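Local coordinates for metallo-beta-lactamase superfamily protein (PDB 2ZWR) that binds two zinc ions in a metallo-beta-lactamase fold and probably acts as a hydrolase, on a substrate that is not established, at residues 1-6 and 14-19; 78-83 and 124-129; 85-90 and 99-104. One frame throughout, in Å; residues are numbered along the deposited sequence.

Contact 1. Residues 1-6 and 14-19. With ZN (zinc ion), chain I.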
loop_
_atom_site.group_PDB
_atom_site.type_symbol
_atom_site.label_atom_id
_atom_site.label_comp_id
_atom_site.label_asym_id
_atom_site.label_seq_id
_atom_site.Cartn_x
_atom_site.Cartn_y
_atom_site.Cartn_z
ATOM N N MET A 1 -13.192 -11.910 1.570
ATOM C CA MET A 1 -12.597 -10.949 0.589
ATOM C C MET A 1 -12.136 -11.616 -0.711
ATOM O O MET A 1 -11.518 -12.681 -0.696
ATOM C CB MET A 1 -11.427 -10.182 1.232
ATOM C CG MET A 1 -11.835 -9.378 2.475
ATOM S SD MET A 1 -10.720 -8.010 2.881
ATOM C CE MET A 1 -11.520 -7.328 4.348
ATOM N N ARG A 2 -12.446 -10.984 -1.838
ATOM C CA ARG A 2 -11.837 -11.350 -3.107
ATOM C C ARG A 2 -10.751 -10.308 -3.391
ATOM O O ARG A 2 -10.962 -9.113 -3.181
ATOM C CB ARG A 2 -12.875 -11.388 -4.231
ATOM C CG ARG A 2 -13.891 -12.531 -4.113
ATOM C CD ARG A 2 -15.144 -12.273 -4.970
ATOM N NE ARG A 2 -14.890 -12.395 -6.407
ATOM C CZ ARG A 2 -15.528 -11.701 -7.353
ATOM N NH1 ARG A 2 -16.461 -10.808 -7.029
ATOM N NH2 ARG A 2 -15.218 -11.889 -8.635
ATOM N N VAL A 3 -9.598 -10.771 -3.860
ATOM C CA VAL A 3 -8.410 -9.917 -4.003
ATOM C C VAL A 3 -7.899 -9.956 -5.429
ATOM O O VAL A 3 -7.575 -11.031 -5.945
ATOM C CB VAL A 3 -7.260 -10.358 -3.032
ATOM C CG1 VAL A 3 -6.020 -9.468 -3.194
ATOM C CG2 VAL A 3 -7.750 -10.367 -1.584
ATOM N N PHE A 4 -7.824 -8.780 -6.054
ATOM C CA PHE A 4 -7.326 -8.646 -7.420
ATOM C C PHE A 4 -6.086 -7.746 -7.502
ATOM O O PHE A 4 -6.198 -6.507 -7.483
ATOM C CB PHE A 4 -8.439 -8.164 -8.358
ATOM C CG PHE A 4 -9.622 -9.087 -8.410
ATOM C CD1 PHE A 4 -9.671 -10.121 -9.332
ATOM C CD2 PHE A 4 -10.684 -8.931 -7.524
ATOM C CE1 PHE A 4 -10.771 -10.979 -9.378
ATOM C CE2 PHE A 4 -11.784 -9.792 -7.563
ATOM C CZ PHE A 4 -11.820 -10.812 -8.488
ATOM N N PRO A 5 -4.895 -8.374 -7.580
ATOM C CA PRO A 5 -3.635 -7.645 -7.679
ATOM C C PRO A 5 -3.372 -7.202 -9.103
ATOM O O PRO A 5 -3.755 -7.893 -10.054
ATOM C CB PRO A 5 -2.580 -8.691 -7.274
ATOM C CG PRO A 5 -3.360 -9.940 -6.894
ATOM C CD PRO A 5 -4.674 -9.829 -7.562
ATOM N N VAL A 6 -2.710 -6.063 -9.247
ATOM C CA VAL A 6 -2.243 -5.620 -10.558
ATOM C C VAL A 6 -0.923 -4.867 -10.401
ATOM O O VAL A 6 -0.775 -4.026 -9.507
ATOM C CB VAL A 6 -3.322 -4.793 -11.313
ATOM C CG1 VAL A 6 -3.723 -3.528 -10.519
ATOM C CG2 VAL A 6 -2.862 -4.464 -12.758
ATOM N N ASN A 14 2.641 -3.051 -6.815
ATOM C CA ASN A 14 1.379 -3.806 -6.754
ATOM C C ASN A 14 0.207 -3.030 -6.119
ATOM O O ASN A 14 0.247 -2.680 -4.919
ATOM C CB ASN A 14 1.544 -5.142 -5.995
ATOM C CG ASN A 14 2.693 -6.011 -6.525
ATOM O OD1 ASN A 14 3.374 -6.680 -5.741
ATOM N ND2 ASN A 14 2.898 -6.022 -7.842
ATOM N N ALA A 15 -0.832 -2.795 -6.922
ATOM C CA ALA A 15 -2.126 -2.319 -6.438
ATOM C C ALA A 15 -3.036 -3.507 -6.131
ATOM O O ALA A 15 -2.869 -4.580 -6.704
ATOM C CB ALA A 15 -2.792 -1.413 -7.472
ATOM N N TYR A 16 -3.993 -3.317 -5.230
ATOM C CA TYR A 16 -4.930 -4.380 -4.887
ATOM C C TYR A 16 -6.339 -3.834 -4.880
ATOM O O TYR A 16 -6.642 -2.899 -4.133
ATOM C CB TYR A 16 -4.584 -5.032 -3.525
ATOM C CG TYR A 16 -3.212 -5.694 -3.507
ATOM C CD1 TYR A 16 -3.044 -7.018 -3.925
ATOM C CD2 TYR A 16 -2.081 -4.982 -3.109
ATOM C CE1 TYR A 16 -1.772 -7.622 -3.942
ATOM C CE2 TYR A 16 -0.809 -5.578 -3.124
ATOM C CZ TYR A 16 -0.669 -6.896 -3.541
ATOM O OH TYR A 16 0.583 -7.483 -3.546
ATOM N N LEU A 17 -7.179 -4.400 -5.744
ATOM C CA LEU A 17 -8.612 -4.165 -5.725
ATOM C C LEU A 17 -9.226 -5.283 -4.893
ATOM O O LEU A 17 -9.154 -6.451 -5.249
ATOM C CB LEU A 17 -9.185 -4.137 -7.145
ATOM C CG LEU A 17 -10.698 -3.918 -7.306
ATOM C CD1 LEU A 17 -11.160 -2.549 -6.771
ATOM C CD2 LEU A 17 -11.132 -4.120 -8.779
ATOM N N VAL A 18 -9.802 -4.911 -3.761
ATOM C CA VAL A 18 -10.206 -5.879 -2.749
ATOM C C VAL A 18 -11.691 -5.705 -2.470
ATOM O O VAL A 18 -12.144 -4.597 -2.161
ATOM C CB VAL A 18 -9.417 -5.679 -1.417
ATOM C CG1 VAL A 18 -9.823 -6.726 -0.379
ATOM C CG2 VAL A 18 -7.899 -5.699 -1.666
ATOM N N GLU A 19 -12.440 -6.795 -2.577
ATOM C CA GLU A 19 -13.843 -6.791 -2.176
ATOM C C GLU A 19 -13.909 -7.040 -0.674
ATOM O O GLU A 19 -13.462 -8.065 -0.199
ATOM C CB GLU A 19 -14.654 -7.843 -2.950
ATOM C CG GLU A 19 -16.182 -7.695 -2.771
ATOM C CD GLU A 19 -17.016 -8.542 -3.750
ATOM O OE1 GLU A 19 -16.466 -9.472 -4.396
ATOM O OE2 GLU A 19 -18.238 -8.269 -3.867
HETATM ZN ZN ZN I . -11.221 -13.554 1.521
#

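Contact 2. Residues 78-83 and 124-129. With ZN (zinc ion), chain D.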
loop_
_atom_site.group_PDB
_atom_site.type_symbol
_atom_site.label_atom_id
_atom_site.label_comp_id
_atom_site.label_asym_id
_atom_site.label_seq_id
_atom_site.Cartn_x
_atom_site.Cartn_y
_atom_site.Cartn_z
ATOM N N PRO A 78 -1.313 10.544 8.350
ATOM C CA PRO A 78 -0.888 11.946 8.283
ATOM C C PRO A 78 0.635 12.156 8.286
ATOM O O PRO A 78 1.107 13.181 7.798
ATOM C CB PRO A 78 -1.528 12.577 9.530
ATOM C CG PRO A 78 -1.867 11.430 10.421
ATOM C CD PRO A 78 -2.202 10.300 9.501
ATOM N N LEU A 79 1.391 11.207 8.834
ATOM C CA LEU A 79 2.854 11.324 8.812
ATOM C C LEU A 79 3.454 11.140 7.399
ATOM O O LEU A 79 4.603 11.504 7.171
ATOM C CB LEU A 79 3.511 10.398 9.834
ATOM C CG LEU A 79 3.412 10.818 11.315
ATOM C CD1 LEU A 79 4.147 9.840 12.192
ATOM C CD2 LEU A 79 3.962 12.230 11.538
ATOM N N ASP A 80 2.671 10.619 6.452
ATOM C CA ASP A 80 3.119 10.560 5.037
ATOM C C ASP A 80 2.585 11.685 4.134
ATOM O O ASP A 80 2.807 11.658 2.910
ATOM C CB ASP A 80 2.824 9.197 4.404
ATOM C CG ASP A 80 4.016 8.254 4.467
ATOM O OD1 ASP A 80 4.935 8.518 5.269
ATOM O OD2 ASP A 80 4.050 7.260 3.706
ATOM N N LEU A 81 1.885 12.659 4.722
ATOM C CA LEU A 81 1.380 13.812 3.963
ATOM C C LEU A 81 2.466 14.596 3.214
ATOM O O LEU A 81 2.250 14.963 2.058
ATOM C CB LEU A 81 0.592 14.782 4.850
ATOM C CG LEU A 81 -0.908 15.040 4.650
ATOM C CD1 LEU A 81 -1.459 14.714 3.256
ATOM C CD2 LEU A 81 -1.718 14.358 5.741
ATOM N N PRO A 82 3.617 14.890 3.874
ATOM C CA PRO A 82 4.673 15.594 3.139
ATOM C C PRO A 82 5.150 14.830 1.906
ATOM O O PRO A 82 5.402 15.445 0.873
ATOM C CB PRO A 82 5.794 15.733 4.180
ATOM C CG PRO A 82 5.056 15.727 5.495
ATOM C CD PRO A 82 4.006 14.680 5.286
ATOM N N LEU A 83 5.245 13.505 2.010
ATOM C CA LEU A 83 5.573 12.670 0.866
ATOM C C LEU A 83 4.479 12.747 -0.206
ATOM O O LEU A 83 4.766 12.864 -1.398
ATOM C CB LEU A 83 5.793 11.216 1.296
ATOM C CG LEU A 83 7.015 10.856 2.140
ATOM C CD1 LEU A 83 6.944 9.399 2.571
ATOM C CD2 LEU A 83 8.316 11.116 1.402
ATOM N N GLY A 124 9.255 3.211 9.068
ATOM C CA GLY A 124 10.593 2.721 8.815
ATOM C C GLY A 124 10.967 2.874 7.359
ATOM O O GLY A 124 12.015 3.431 7.042
ATOM N N HIS A 125 10.123 2.350 6.469
ATOM C CA HIS A 125 10.287 2.566 5.023
ATOM C C HIS A 125 9.829 4.003 4.700
ATOM O O HIS A 125 10.413 4.683 3.846
ATOM C CB HIS A 125 9.508 1.506 4.237
ATOM C CG HIS A 125 9.563 1.671 2.749
ATOM N ND1 HIS A 125 10.645 1.279 1.994
ATOM C CD2 HIS A 125 8.655 2.162 1.874
ATOM C CE1 HIS A 125 10.411 1.536 0.718
ATOM N NE2 HIS A 125 9.208 2.070 0.617
ATOM N N SER A 126 8.790 4.453 5.408
ATOM C CA SER A 126 8.356 5.853 5.398
ATOM C C SER A 126 7.664 6.139 6.744
ATOM O O SER A 126 7.231 5.208 7.408
ATOM C CB SER A 126 7.427 6.145 4.206
ATOM O OG SER A 126 6.161 5.542 4.391
ATOM N N PRO A 127 7.589 7.420 7.162
ATOM C CA PRO A 127 7.083 7.757 8.516
ATOM C C PRO A 127 5.619 7.392 8.777
ATOM O O PRO A 127 5.252 7.097 9.927
ATOM C CB PRO A 127 7.264 9.284 8.613
ATOM C CG PRO A 127 8.025 9.705 7.411
ATOM C CD PRO A 127 8.012 8.609 6.398
ATOM N N GLY A 128 4.801 7.421 7.724
ATOM C CA GLY A 128 3.367 7.120 7.814
ATOM C C GLY A 128 3.002 5.786 7.166
ATOM O O GLY A 128 1.858 5.578 6.726
ATOM N N HIS A 129 3.971 4.876 7.108
ATOM C CA HIS A 129 3.754 3.581 6.464
ATOM C C HIS A 129 2.858 2.719 7.352
ATOM O O HIS A 129 3.169 2.505 8.531
ATOM C CB HIS A 129 5.087 2.866 6.188
ATOM C CG HIS A 129 4.976 1.737 5.210
ATOM N ND1 HIS A 129 4.250 0.595 5.468
ATOM C CD2 HIS A 129 5.495 1.575 3.972
ATOM C CE1 HIS A 129 4.318 -0.218 4.431
ATOM N NE2 HIS A 129 5.070 0.351 3.510
HETATM ZN ZN ZN D . 7.882 2.803 -0.853
HETATM O O HOH W 1 7.956 2.534 -2.908
#

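Contact 3. Residues 85-90 and 99-104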
loop_
_atom_site.group_PDB
_atom_site.type_symbol
_atom_site.label_atom_id
_atom_site.label_comp_id
_atom_site.label_asym_id
_atom_site.label_seq_id
_atom_site.Cartn_x
_atom_site.Cartn_y
_atom_site.Cartn_z
ATOM N N GLU A 85 2.217 15.116 -0.728
ATOM C CA GLU A 85 2.114 16.445 -1.318
ATOM C C GLU A 85 3.158 16.739 -2.393
ATOM O O GLU A 85 2.870 17.458 -3.343
ATOM C CB GLU A 85 2.152 17.504 -0.214
ATOM C CG GLU A 85 0.894 17.473 0.653
ATOM C CD GLU A 85 0.985 18.347 1.881
ATOM O OE1 GLU A 85 2.073 18.411 2.498
ATOM O OE2 GLU A 85 -0.050 18.965 2.241
ATOM N N GLY A 86 4.360 16.185 -2.237
ATOM C CA GLY A 86 5.430 16.382 -3.201
ATOM C C GLY A 86 5.732 15.196 -4.096
ATOM O O GLY A 86 6.767 15.182 -4.744
ATOM N N ALA A 87 4.824 14.220 -4.163
ATOM C CA ALA A 87 5.083 12.963 -4.865
ATOM C C ALA A 87 5.405 13.158 -6.342
ATOM O O ALA A 87 6.240 12.454 -6.889
ATOM C CB ALA A 87 3.918 11.990 -4.701
ATOM N N ASP A 88 4.724 14.104 -6.982
ATOM C CA ASP A 88 4.944 14.377 -8.395
ATOM C C ASP A 88 6.335 14.975 -8.626
ATOM O O ASP A 88 6.964 14.692 -9.635
ATOM C CB ASP A 88 3.846 15.291 -8.955
ATOM C CG ASP A 88 3.773 16.640 -8.240
ATOM O OD1 ASP A 88 3.904 16.683 -6.997
ATOM O OD2 ASP A 88 3.584 17.664 -8.919
ATOM N N LEU A 89 6.809 15.780 -7.674
ATOM C CA LEU A 89 8.170 16.336 -7.707
ATOM C C LEU A 89 9.222 15.248 -7.554
ATOM O O LEU A 89 10.238 15.261 -8.251
ATOM C CB LEU A 89 8.361 17.391 -6.610
ATOM C CG LEU A 89 7.427 18.604 -6.589
ATOM C CD1 LEU A 89 7.785 19.497 -5.401
ATOM C CD2 LEU A 89 7.529 19.392 -7.889
ATOM N N ALA A 90 8.981 14.303 -6.648
ATOM C CA ALA A 90 9.902 13.186 -6.465
ATOM C C ALA A 90 9.956 12.330 -7.730
ATOM O O ALA A 90 11.040 11.967 -8.190
ATOM C CB ALA A 90 9.513 12.339 -5.242
ATOM N N PRO A 99 0.529 12.781 -12.247
ATOM C CA PRO A 99 -0.260 13.902 -11.744
ATOM C C PRO A 99 -0.117 14.043 -10.236
ATOM O O PRO A 99 -0.035 13.032 -9.516
ATOM C CB PRO A 99 -1.699 13.497 -12.082
ATOM C CG PRO A 99 -1.664 12.007 -12.153
ATOM C CD PRO A 99 -0.320 11.667 -12.714
ATOM N N LYS A 100 -0.100 15.291 -9.772
ATOM C CA LYS A 100 -0.047 15.599 -8.352
ATOM C C LYS A 100 -1.245 14.972 -7.646
ATOM O O LYS A 100 -2.391 15.179 -8.053
ATOM C CB LYS A 100 -0.033 17.116 -8.135
ATOM C CG LYS A 100 0.270 17.538 -6.695
ATOM C CD LYS A 100 0.112 19.041 -6.507
ATOM C CE LYS A 100 0.706 19.483 -5.181
ATOM N NZ LYS A 100 -0.037 18.910 -4.035
ATOM N N PRO A 101 -0.979 14.179 -6.594
ATOM C CA PRO A 101 -2.044 13.539 -5.837
ATOM C C PRO A 101 -2.938 14.599 -5.181
ATOM O O PRO A 101 -2.419 15.564 -4.626
ATOM C CB PRO A 101 -1.281 12.716 -4.796
ATOM C CG PRO A 101 0.089 12.539 -5.384
ATOM C CD PRO A 101 0.351 13.828 -6.067
ATOM N N PRO A 102 -4.275 14.434 -5.273
ATOM C CA PRO A 102 -5.234 15.447 -4.825
ATOM C C PRO A 102 -5.457 15.514 -3.312
ATOM O O PRO A 102 -5.527 14.491 -2.628
ATOM C CB PRO A 102 -6.538 15.021 -5.522
ATOM C CG PRO A 102 -6.428 13.562 -5.638
ATOM C CD PRO A 102 -4.956 13.262 -5.849
ATOM N N LEU A 103 -5.593 16.731 -2.814
ATOM C CA LEU A 103 -5.993 16.963 -1.432
ATOM C C LEU A 103 -7.466 17.372 -1.374
ATOM O O LEU A 103 -7.988 17.915 -2.351
ATOM C CB LEU A 103 -5.104 18.035 -0.810
ATOM C CG LEU A 103 -3.656 17.574 -0.612
ATOM C CD1 LEU A 103 -2.711 18.756 -0.647
ATOM C CD2 LEU A 103 -3.502 16.774 0.679
ATOM N N PRO A 104 -8.141 17.127 -0.227
ATOM C CA PRO A 104 -7.613 16.580 1.021
ATOM C C PRO A 104 -7.621 15.049 1.082
ATOM O O PRO A 104 -8.230 14.388 0.233
ATOM C CB PRO A 104 -8.579 17.153 2.058
ATOM C CG PRO A 104 -9.876 17.131 1.352
ATOM C CD PRO A 104 -9.576 17.436 -0.102
#

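Contact 1. Residues 1-6 and 14-19
Arg2 and Glu19 reach each other through differently set first torsions: CG of Arg2 lies anti to its carbonyl carbon (chi1 -69°), whereas CG of Glu19 stands opposite the backbone N (chi1 -169°). The two chains then run side by side in the same direction, and the bend of Arg2 at chi3 turns its guanidinium to the carboxylate. Arg2 NH1 bonds Glu19 OE1 at 3.0 Å in a salt bridge, meeting the oxygen on its syn side although the two planes are 56° apart. A face of the guanidinium is covered off-centre by Phe4 CE2, while the Phe4 ring itself has Leu17 O at its edge.

Strands 2-6 and 14-19 pair as an antiparallel hairpin. Phe4 and Leu17 form one hydrogen-bonded pair, with Phe4 N 2.8 Å from Leu17 O, and Val6 and Ala15 form the next, with Ala15 N 2.9 Å from Val6 O. Beside that pair Val6 CG1 packs on Ala15 CB at 3.8 Å. The non-hydrogen-bonded pairs Val3-Val18 and Pro5-Tyr16 place their side chains on the other face, where Pro5 CB lies 3.6 Å from Tyr16 CE1 and Val3 CG1 touches CD1 of the same ring. Farther along, Met1 SD meets Val18 CG1 at 3.6 Å. Met1 also holds a zinc ion through its backbone N and O, apart from the metal centre.

Strand 2-8 is the outermost strand of its sheet, and 13-20 continues the pairing to strand 23-27. Val6, Phe4 and Leu17 pack on helix 33-43, whereas Val3 and Val18 face Phe141 of strand 139-143 in the second sheet. Tyr16 joins them there, its OH bonded to Pro182 O and its ring edge-to-face with Phe141 and His181.

Contact 2. Residues 78-83 and 124-129
Asp80 carries this contact with its carboxylate, which reaches into the turn formed by Ser126, Pro127, Gly128 and His129. Its CB passes Gly128 CA at 4.0 Å, and beyond it CG lies 3.5 Å from both Gly128 N and Ser126 OG, each carboxylate oxygen serving a different one of these donors. OD1 accepts the Gly128 N-H at 2.7 Å, the donor approaching from above the carboxylate plane, 62° out of it. The same oxygen lies 3.3 Å from Pro127 CD, whose ring crosses the aspartate at about a right angle. OD2 takes the hydroxyl of Ser126 on its syn lone pair, OG to OD2 being 2.8 Å, and also accepts from Ala55 N. Three donors thus fix the rotation of this buried carboxylate. Ser126 presents OG from between its backbone N and carbonyl carbon (chi1 72°).

Apolar contacts flank the aspartate. Leu79 CB lies 3.9 Å from Gly128 CA and packs on Pro127 CB, while Leu83 CD1 touches Ser126 CB at 3.7 Å and packs against Pro127 CD. The type I turn from Ser126 to His129 is closed by His129 N bonding to Ser126 O, which accepts Gly124 N from the opposite face of its plane.

Immediately before the turn, His125 NE2 binds a zinc ion at 2.1 Å, together with a water, His54, His56 and Asp144. Asp80 therefore bridges the loop of His125 and the backbone beside His54, a second-shell arrangement around the dinuclear metal centre of the metallo-beta-lactamase fold.

Contact 3. Residues 85-90 and 99-104
The chain from Glu85 to Asp88 runs nearly opposite to that from Pro99 to Leu103, their end-to-end directions 173° apart, with the CA atoms of Asp88 and Lys100 5.1 Å from each other. This is a packing of helix against proline-rich loop in the metallo-beta-lactamase fold: the junction of helices 81-85 and 87-93 lies against the chain leading into strand 106-107. Lys100 spans the contact. With CG opposite the backbone N (chi1 -170°), its chain extends past Asp88 and bends only at chi4, where NZ makes a weak hydrogen bond of 3.3 Å to Glu85 O.

The Asp88 carboxylate meets the lysine's aliphatic part, OD2 standing 3.7 Å from Lys100 CB and OD1 as near to CG. Its charged oxygens do not touch the ammonium group: OD1 is 5.4 Å from Lys100 NZ, though some electrostatic attraction is likely.

Deeper in, Ala87 CB rests on Pro101 CG at 3.9 Å, and both residues also touch Val60. At the other end Glu85 and Leu103 cross at about a right angle, Leu103 CD1 lying 4.0 Å from Glu85 CG and 3.9 Å from OE2.

From the N terminus, contact 1 closes first, joining strands 2-8 and 13-20 into a hairpin at the edge of one sheet. The chain then passes through helices 33-43 and 63-70 before contact 2 opens at 78-83; this contact closes only at 124-129, in the loop between strands 117-121 and 130-134 of the other sheet. Contact 3 is nested inside that long excursion, folding the path after helix 87-93 back on its start. Contacts 2 and 3 touch through Leu81 CD1 and Leu103 CD2, 3.9 Å apart, whereas contact 1 lies across the chain's centre from contact 2, their centres about 23 Å apart.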